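Local coordinates for protein NAD-dependent aldehyde dehydrogenase (Burkholderia multivorans, PDB 5UJU) that probably oxidises aldehydes to carboxylic acids with NAD+ as electron acceptor, at residues A[106-111]-A[205-210]; A[220-225]-A[248-253]; A[256-261]-A[265-270]. All blocks are in the same frame, centred on the assembly; numbering follows the deposited sequence. Where two conformers were deposited one is given.

Interaction 1. Residues A[106-111]-A[205-210]; sequences AAQRTW and RGTGLV
A small polar contact between Q108 and the G206–T207 pair joins the long helix 97-132 to strand 191-211, an inner strand of a mixed beta sheet. Only about 94 Å² is buried, more than half of it from Q108. The Q108 chain runs out straight beyond CG and meets the T207 side chain at about a right angle, so that NE2 does the touching. In the conformer described, one of two deposited, NE2 comes to 2.7 Å from T207 OG1, but the angle is too poor for a hydrogen bond. The same nitrogen lies 3.4 Å from the carbonyl carbon of G206. With chi1 at -64°, T207 holds OG1 beside its backbone N and turned to the amide. At G206, phi 149° and psi -125° would drive a beta carbon into the preceding carbonyl oxygen, which is why glycine suits this break in strand 191-211, just before the regular part 207-210. T234, on the adjoining strand 234-238, supplies the real bonds: its OG1 pairs with both T207 OG1 and Q108 NE2. The chemistry implies that helix and strand are tied through this third residue, while amide and hydroxyl are close but badly angled, without a direct bond.

Interaction 2. Residues A[220-225]-A[248-253]; sequences NGYPGL and AITVRI
Chi1 of -80° in Y222 sets CG beside the backbone N and lets the phenol reach across to T250, whose own chi1 of -59° leaves OG1 beside its N and CG2 anti to it. The two side chains thus meet between helix 217-230 and helix 245-260, the crossover helices of successive beta-alpha-beta units in a Rossmann-like domain, such as the one that binds NAD in aldehyde dehydrogenases. Coming from opposite directions, the hydroxyls join in a hydrogen bond of 2.7 Å between Y222 OH and T250 OG1, though its proton has another acceptor within reach. OG1 lies at the edge of the tyrosine ring and in its plane; F226 meets the ring edge-to-face. T250 OG1 also bonds to the backbone carbonyl of P246, one turn earlier. Threonine suits the position because its methyl branch serves the apolar side: CG2 stands above the ring plane, 3.5 Å from Y222 CE1. L225, seated on V235 and V237, completes the interface beside the polar pair, toward the sheet, while L130 of helix 97-132 covers both Y222 and T250. The L225 and T250 side chains slide past each other, with L225 CD2 4.0 Å from T250 CG2.

Interaction 3. Residues A[256-261]-A[265-270]; sequences DVLREA and PNVVTL
R259 lays its guanidinium over P265, with the proline CB 3.7 Å from the plane and displaced toward the rim of the group. The nearest pair is NH2 and P265 CB at 3.8 Å, and CG of the same ring is as close to NH2, so a flat cation lies over the CB and CG methylenes of the proline. A bend at chi3 (-73°) turns the end of an otherwise extended arginine toward the proline. The charge is met by two carboxylates: R259 NH1 forms a salt bridge of 3.5 Å with D256 OD1, one helical turn back, and NH2 pairs with D69. Although R259 is exposed, these contacts probably limit its rotation. Further in, the contact turns apolar. Here helix 245-260 ends and the chain returns, after only a few residues, into strand 268-270, closing the beta-alpha-beta unit that begins with strand 234-238. L258, on the buried side of the helix, crosses V267 and V268 at about a right angle: its CD1 sits 3.9 Å from V267 CB and equally far from V268 CG2, while CD2 reaches V267 CG1 at 4.0 Å. The branched leucine end thus spans two successive residues of the returning chain, and compact valines suit a place where helix and strand come close; W111 of helix 97-132 packs against both L258 and V267. P265 opens a short 3-10 turn whose backbone bond, V268 N to P265 O at 3.1 Å, closes the turn just where the strand begins. R255, one residue before the segment 256-261, donates from NH1 to V268 O and to N266 OD1, binding the helix to the turn and the start of the strand.

How the interactions relate
The three interactions follow one another along the chain; interactions 1 and 3 reach the same sheet, and interaction 2 joins two helices packed on it. Interactions 1 and 3, with centres about 11 Å apart, meet through helix 97-132: A107 CB lies 3.5 Å from V267 N, and W111 CZ3 is 3.7 Å from L258 CD2. Interactions 2 and 3, about 12 Å apart, both use helix 245-260, where V251 CG1 packs 3.8 Å from V268 CG1. Interaction 1 reaches interaction 2 through V210 CG2, 3.8 Å from L225 N. The sodium ion, bound at G348 and G458, involves none of the six segments; all lie in the probable NAD-binding domain.

Interaction 1. Residues A[106-111]-A[205-210]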
loop_
_atom_site.group_PDB
_atom_site.type_symbol
_atom_site.label_atom_id
_atom_site.label_comp_id
_atom_site.label_asym_id
_atom_site.label_seq_id
_atom_site.Cartn_x
_atom_site.Cartn_y
_atom_site.Cartn_z
ATOM N N ALA A 106 13.953 2.768 21.780
ATOM C CA ALA A 106 13.899 3.713 22.895
ATOM C C ALA A 106 13.522 5.111 22.413
ATOM O O ALA A 106 12.904 5.877 23.158
ATOM C CB ALA A 106 15.234 3.728 23.652
ATOM N N ALA A 107 13.851 5.452 21.161
ATOM C CA ALA A 107 13.540 6.769 20.616
ATOM C C ALA A 107 12.107 6.894 20.101
ATOM O O ALA A 107 11.648 8.021 19.896
ATOM C CB ALA A 107 14.523 7.103 19.479
ATOM N N GLN A 108 11.391 5.774 19.938
ATOM C CA GLN A 108 10.113 5.785 19.225
ATOM C C GLN A 108 9.051 6.596 19.960
ATOM O O GLN A 108 8.315 7.378 19.341
ATOM C CB GLN A 108 9.622 4.351 19.009
ATOM C CG GLN A 108 9.929 3.801 17.628
ATOM C CD GLN A 108 9.823 2.278 17.533
ATOM O OE1 GLN A 108 9.209 1.622 18.376
ATOM N NE2 GLN A 108 10.425 1.718 16.494
ATOM N N ARG A 109 8.943 6.424 21.276
ATOM C CA ARG A 109 7.778 6.936 22.005
ATOM C C ARG A 109 7.603 8.446 21.858
ATOM O O ARG A 109 6.566 8.911 21.374
ATOM C CB ARG A 109 7.861 6.557 23.492
ATOM C CG ARG A 109 6.623 6.980 24.288
ATOM C CD ARG A 109 6.573 6.313 25.667
ATOM N NE ARG A 109 5.577 6.923 26.545
ATOM C CZ ARG A 109 4.328 6.485 26.678
ATOM N NH1 ARG A 109 3.912 5.442 25.967
ATOM N NH2 ARG A 109 3.491 7.095 27.510
ATOM N N THR A 110 8.591 9.236 22.296
ATOM C CA THR A 110 8.381 10.685 22.280
ATOM C C THR A 110 8.317 11.218 20.849
ATOM O O THR A 110 7.632 12.212 20.581
ATOM C CB THR A 110 9.462 11.406 23.114
ATOM O OG1 THR A 110 10.756 11.238 22.536
ATOM C CG2 THR A 110 9.494 10.830 24.522
ATOM N N TRP A 111 8.995 10.562 19.913
ATOM C CA TRP A 111 8.863 10.940 18.512
ATOM C C TRP A 111 7.432 10.721 18.035
ATOM O O TRP A 111 6.795 11.639 17.510
ATOM C CB TRP A 111 9.874 10.140 17.686
ATOM C CG TRP A 111 9.901 10.341 16.172
ATOM C CD1 TRP A 111 9.813 9.358 15.226
ATOM C CD2 TRP A 111 10.099 11.570 15.449
ATOM N NE1 TRP A 111 9.917 9.895 13.967
ATOM C CE2 TRP A 111 10.097 11.248 14.073
ATOM C CE3 TRP A 111 10.262 12.909 15.826
ATOM C CZ2 TRP A 111 10.245 12.214 13.076
ATOM C CZ3 TRP A 111 10.418 13.871 14.825
ATOM C CH2 TRP A 111 10.424 13.514 13.474
ATOM N N ARG A 205 4.282 2.925 11.901
ATOM C CA ARG A 205 4.474 1.477 11.913
ATOM C C ARG A 205 5.539 1.055 12.925
ATOM O O ARG A 205 5.382 0.046 13.619
ATOM C CB ARG A 205 4.837 0.995 10.508
ATOM C CG ARG A 205 3.665 1.069 9.553
ATOM C CD ARG A 205 2.630 0.009 9.881
ATOM N NE ARG A 205 1.717 -0.170 8.760
ATOM C CZ ARG A 205 0.966 -1.247 8.562
ATOM N NH1 ARG A 205 1.009 -2.258 9.426
ATOM N NH2 ARG A 205 0.185 -1.310 7.482
ATOM N N GLY A 206 6.641 1.792 13.009
ATOM C CA GLY A 206 7.718 1.383 13.884
ATOM C C GLY A 206 9.071 1.808 13.365
ATOM O O GLY A 206 9.298 2.995 13.110
ATOM N N THR A 207 9.985 0.856 13.212
ATOM C CA THR A 207 11.312 1.154 12.699
ATOM C C THR A 207 11.396 0.773 11.228
ATOM O O THR A 207 11.111 -0.370 10.853
ATOM C CB THR A 207 12.381 0.429 13.511
ATOM O OG1 THR A 207 12.358 0.929 14.853
ATOM C CG2 THR A 207 13.767 0.668 12.922
ATOM N N GLY A 208 11.811 1.725 10.406
ATOM C CA GLY A 208 12.039 1.486 8.995
ATOM C C GLY A 208 13.516 1.253 8.739
ATOM O O GLY A 208 14.375 1.695 9.510
ATOM N N LEU A 209 13.798 0.512 7.666
ATOM C CA LEU A 209 15.152 0.200 7.237
ATOM C C LEU A 209 15.359 0.780 5.839
ATOM O O LEU A 209 14.518 0.584 4.952
ATOM C CB LEU A 209 15.383 -1.320 7.261
ATOM C CG LEU A 209 16.664 -1.878 6.639
ATOM C CD1 LEU A 209 17.879 -1.416 7.440
ATOM C CD2 LEU A 209 16.640 -3.434 6.497
ATOM N N VAL A 210 16.447 1.527 5.653
ATOM C CA VAL A 210 16.810 2.081 4.350
ATOM C C VAL A 210 18.080 1.381 3.891
ATOM O O VAL A 210 19.126 1.490 4.542
ATOM C CB VAL A 210 16.988 3.608 4.389
ATOM C CG1 VAL A 210 17.489 4.116 3.036
ATOM C CG2 VAL A 210 15.663 4.285 4.721
#

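Interaction 2. Residues A[220-225]-A[248-253]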
loop_
_atom_site.group_PDB
_atom_site.type_symbol
_atom_site.label_atom_id
_atom_site.label_comp_id
_atom_site.label_asym_id
_atom_site.label_seq_id
_atom_site.Cartn_x
_atom_site.Cartn_y
_atom_site.Cartn_z
ATOM N N ASN A 220 18.251 7.897 -4.557
ATOM C CA ASN A 220 17.435 6.717 -4.299
ATOM C C ASN A 220 17.145 6.514 -2.817
ATOM O O ASN A 220 16.100 5.953 -2.478
ATOM C CB ASN A 220 18.094 5.455 -4.867
ATOM C CG ASN A 220 17.986 5.370 -6.383
ATOM O OD1 ASN A 220 18.985 5.264 -7.088
ATOM N ND2 ASN A 220 16.760 5.405 -6.886
ATOM N N GLY A 221 18.045 6.928 -1.926
ATOM C CA GLY A 221 17.830 6.676 -0.510
ATOM C C GLY A 221 16.876 7.643 0.168
ATOM O O GLY A 221 16.111 7.246 1.055
ATOM N N TYR A 222 16.903 8.914 -0.241
ATOM C CA TYR A 222 16.095 9.921 0.450
ATOM C C TYR A 222 14.598 9.654 0.429
ATOM O O TYR A 222 13.953 9.912 1.462
ATOM C CB TYR A 222 16.349 11.319 -0.125
ATOM C CG TYR A 222 17.603 11.970 0.377
ATOM C CD1 TYR A 222 18.518 11.266 1.144
ATOM C CD2 TYR A 222 17.881 13.291 0.069
ATOM C CE1 TYR A 222 19.697 11.877 1.594
ATOM C CE2 TYR A 222 19.030 13.896 0.510
ATOM C CZ TYR A 222 19.928 13.194 1.276
ATOM O OH TYR A 222 21.068 13.821 1.711
ATOM N N PRO A 223 13.970 9.216 -0.681
ATOM C CA PRO A 223 12.503 9.058 -0.647
ATOM C C PRO A 223 12.019 8.125 0.451
ATOM O O PRO A 223 11.059 8.460 1.152
ATOM C CB PRO A 223 12.175 8.528 -2.054
ATOM C CG PRO A 223 13.257 9.112 -2.922
ATOM C CD PRO A 223 14.499 9.019 -2.049
ATOM N N GLY A 224 12.659 6.970 0.638
ATOM C CA GLY A 224 12.257 6.083 1.719
ATOM C C GLY A 224 12.571 6.645 3.097
ATOM O O GLY A 224 11.760 6.532 4.021
ATOM N N LEU A 225 13.746 7.260 3.253
ATOM C CA LEU A 225 14.143 7.809 4.548
ATOM C C LEU A 225 13.155 8.865 5.033
ATOM O O LEU A 225 12.692 8.825 6.179
ATOM C CB LEU A 225 15.553 8.388 4.445
ATOM C CG LEU A 225 16.077 9.343 5.530
ATOM C CD1 LEU A 225 16.062 8.690 6.916
ATOM C CD2 LEU A 225 17.488 9.816 5.166
ATOM N N ALA A 248 26.044 9.066 5.618
ATOM C CA ALA A 248 26.545 9.377 6.960
ATOM C C ALA A 248 26.403 10.864 7.261
ATOM O O ALA A 248 25.950 11.247 8.348
ATOM C CB ALA A 248 28.004 8.951 7.096
ATOM N N ILE A 249 26.777 11.714 6.297
ATOM C CA ILE A 249 26.550 13.153 6.425
ATOM C C ILE A 249 25.068 13.432 6.631
ATOM O O ILE A 249 24.688 14.244 7.485
ATOM C CB ILE A 249 27.089 13.893 5.183
ATOM C CG1 ILE A 249 28.604 13.765 5.072
ATOM C CG2 ILE A 249 26.671 15.357 5.192
ATOM C CD1 ILE A 249 29.125 14.218 3.709
ATOM N N THR A 250 24.209 12.756 5.850
ATOM C CA THR A 250 22.763 12.941 5.961
ATOM C C THR A 250 22.258 12.570 7.358
ATOM O O THR A 250 21.483 13.312 7.978
ATOM C CB THR A 250 22.047 12.099 4.898
ATOM O OG1 THR A 250 22.478 12.487 3.577
ATOM C CG2 THR A 250 20.556 12.318 4.999
ATOM N N VAL A 251 22.664 11.404 7.854
ATOM C CA VAL A 251 22.244 10.983 9.186
ATOM C C VAL A 251 22.723 11.977 10.243
ATOM O O VAL A 251 21.971 12.337 11.153
ATOM C CB VAL A 251 22.741 9.559 9.479
ATOM C CG1 VAL A 251 22.533 9.243 10.962
ATOM C CG2 VAL A 251 21.994 8.545 8.593
ATOM N N ARG A 252 23.973 12.441 10.134
ATOM C CA ARG A 252 24.498 13.422 11.086
ATOM C C ARG A 252 23.603 14.656 11.155
ATOM O O ARG A 252 23.258 15.136 12.243
ATOM C CB ARG A 252 25.929 13.813 10.691
ATOM C CG ARG A 252 26.618 14.849 11.612
ATOM C CD ARG A 252 27.796 15.555 10.889
ATOM N NE ARG A 252 27.356 16.562 9.919
ATOM C CZ ARG A 252 28.015 16.885 8.805
ATOM N NH1 ARG A 252 29.159 16.287 8.495
ATOM N NH2 ARG A 252 27.530 17.816 7.994
ATOM N N ILE A 253 23.224 15.191 9.995
ATOM C CA ILE A 253 22.406 16.396 9.964
ATOM C C ILE A 253 21.006 16.112 10.499
ATOM O O ILE A 253 20.443 16.917 11.253
ATOM C CB ILE A 253 22.384 16.980 8.538
ATOM C CG1 ILE A 253 23.782 17.496 8.167
ATOM C CG2 ILE A 253 21.379 18.103 8.441
ATOM C CD1 ILE A 253 23.918 17.994 6.699
#

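Interaction 3. Residues A[256-261]-A[265-270]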
loop_
_atom_site.group_PDB
_atom_site.type_symbol
_atom_site.label_atom_id
_atom_site.label_comp_id
_atom_site.label_asym_id
_atom_site.label_seq_id
_atom_site.Cartn_x
_atom_site.Cartn_y
_atom_site.Cartn_z
ATOM N N ASP A 256 21.209 16.059 14.274
ATOM C CA ASP A 256 21.306 17.430 14.767
ATOM C C ASP A 256 19.929 18.046 14.945
ATOM O O ASP A 256 19.615 18.618 15.997
ATOM C CB ASP A 256 22.113 18.276 13.783
ATOM C CG ASP A 256 23.593 18.031 13.882
ATOM O OD1 ASP A 256 24.035 17.372 14.849
ATOM O OD2 ASP A 256 24.314 18.508 12.984
ATOM N N VAL A 257 19.101 17.962 13.905
ATOM C CA VAL A 257 17.781 18.577 13.937
ATOM C C VAL A 257 16.918 17.917 15.003
ATOM O O VAL A 257 16.241 18.596 15.785
ATOM C CB VAL A 257 17.118 18.489 12.550
ATOM C CG1 VAL A 257 15.691 18.983 12.626
ATOM C CG2 VAL A 257 17.935 19.288 11.520
ATOM N N LEU A 258 16.938 16.583 15.050
ATOM C CA LEU A 258 16.139 15.863 16.037
ATOM C C LEU A 258 16.558 16.230 17.454
ATOM O O LEU A 258 15.708 16.483 18.316
ATOM C CB LEU A 258 16.267 14.351 15.806
ATOM C CG LEU A 258 15.522 13.835 14.571
ATOM C CD1 LEU A 258 16.211 12.584 13.996
ATOM C CD2 LEU A 258 14.080 13.539 14.930
ATOM N N ARG A 259 17.867 16.292 17.706
ATOM C CA ARG A 259 18.352 16.667 19.032
ATOM C C ARG A 259 17.912 18.081 19.393
ATOM O O ARG A 259 17.389 18.325 20.487
ATOM C CB ARG A 259 19.879 16.558 19.069
ATOM C CG ARG A 259 20.484 16.579 20.471
ATOM C CD ARG A 259 22.013 16.581 20.399
ATOM N NE ARG A 259 22.576 15.292 19.992
ATOM C CZ ARG A 259 22.986 15.016 18.757
ATOM N NH1 ARG A 259 22.887 15.935 17.802
ATOM N NH2 ARG A 259 23.494 13.824 18.469
ATOM N N GLU A 260 18.092 19.027 18.467
ATOM C CA GLU A 260 17.744 20.416 18.737
ATOM C C GLU A 260 16.247 20.589 18.938
ATOM O O GLU A 260 15.823 21.519 19.638
ATOM C CB GLU A 260 18.257 21.308 17.606
ATOM C CG GLU A 260 19.780 21.376 17.544
ATOM C CD GLU A 260 20.301 22.067 16.290
ATOM O OE1 GLU A 260 19.616 22.975 15.780
ATOM O OE2 GLU A 260 21.400 21.699 15.819
ATOM N N ALA A 261 15.442 19.702 18.346
ATOM C CA ALA A 261 13.995 19.713 18.520
ATOM C C ALA A 261 13.536 18.989 19.787
ATOM O O ALA A 261 12.327 18.863 20.007
ATOM C CB ALA A 261 13.322 19.087 17.289
ATOM N N PRO A 265 18.098 11.638 19.315
ATOM C CA PRO A 265 18.697 11.585 17.973
ATOM C C PRO A 265 18.704 10.192 17.381
ATOM O O PRO A 265 18.822 10.065 16.158
ATOM C CB PRO A 265 20.121 12.119 18.192
ATOM C CG PRO A 265 20.398 11.884 19.652
ATOM C CD PRO A 265 19.060 12.107 20.330
ATOM N N ASN A 266 18.584 9.143 18.205
ATOM C CA ASN A 266 18.522 7.788 17.669
ATOM C C ASN A 266 17.222 7.483 16.932
ATOM O O ASN A 266 17.023 6.330 16.539
ATOM C CB ASN A 266 18.738 6.781 18.790
ATOM C CG ASN A 266 20.124 6.875 19.358
ATOM O OD1 ASN A 266 21.067 7.159 18.627
ATOM N ND2 ASN A 266 20.259 6.670 20.669
ATOM N N VAL A 267 16.325 8.454 16.755
ATOM C CA VAL A 267 15.289 8.296 15.737
ATOM C C VAL A 267 15.920 7.918 14.395
ATOM O O VAL A 267 15.348 7.123 13.642
ATOM C CB VAL A 267 14.428 9.579 15.644
ATOM C CG1 VAL A 267 13.553 9.571 14.378
ATOM C CG2 VAL A 267 13.533 9.685 16.886
ATOM N N VAL A 268 17.134 8.408 14.106
ATOM C CA VAL A 268 17.861 8.038 12.886
ATOM C C VAL A 268 19.264 7.570 13.258
ATOM O O VAL A 268 20.018 8.312 13.903
ATOM C CB VAL A 268 17.939 9.203 11.886
ATOM C CG1 VAL A 268 18.758 8.794 10.662
ATOM C CG2 VAL A 268 16.542 9.638 11.482
ATOM N N THR A 269 19.626 6.352 12.835
ATOM C CA THR A 269 20.957 5.804 13.079
ATOM C C THR A 269 21.576 5.316 11.774
ATOM O O THR A 269 20.891 5.129 10.762
ATOM C CB THR A 269 20.936 4.649 14.093
ATOM O OG1 THR A 269 19.991 3.656 13.683
ATOM C CG2 THR A 269 20.562 5.166 15.493
ATOM N N LEU A 270 22.888 5.104 11.809
ATOM C CA LEU A 270 23.661 4.723 10.631
ATOM C C LEU A 270 24.317 3.377 10.886
ATOM O O LEU A 270 25.119 3.243 11.815
ATOM C CB LEU A 270 24.733 5.770 10.318
ATOM C CG LEU A 270 25.577 5.406 9.099
ATOM C CD1 LEU A 270 24.841 5.837 7.818
ATOM C CD2 LEU A 270 26.994 6.002 9.178
#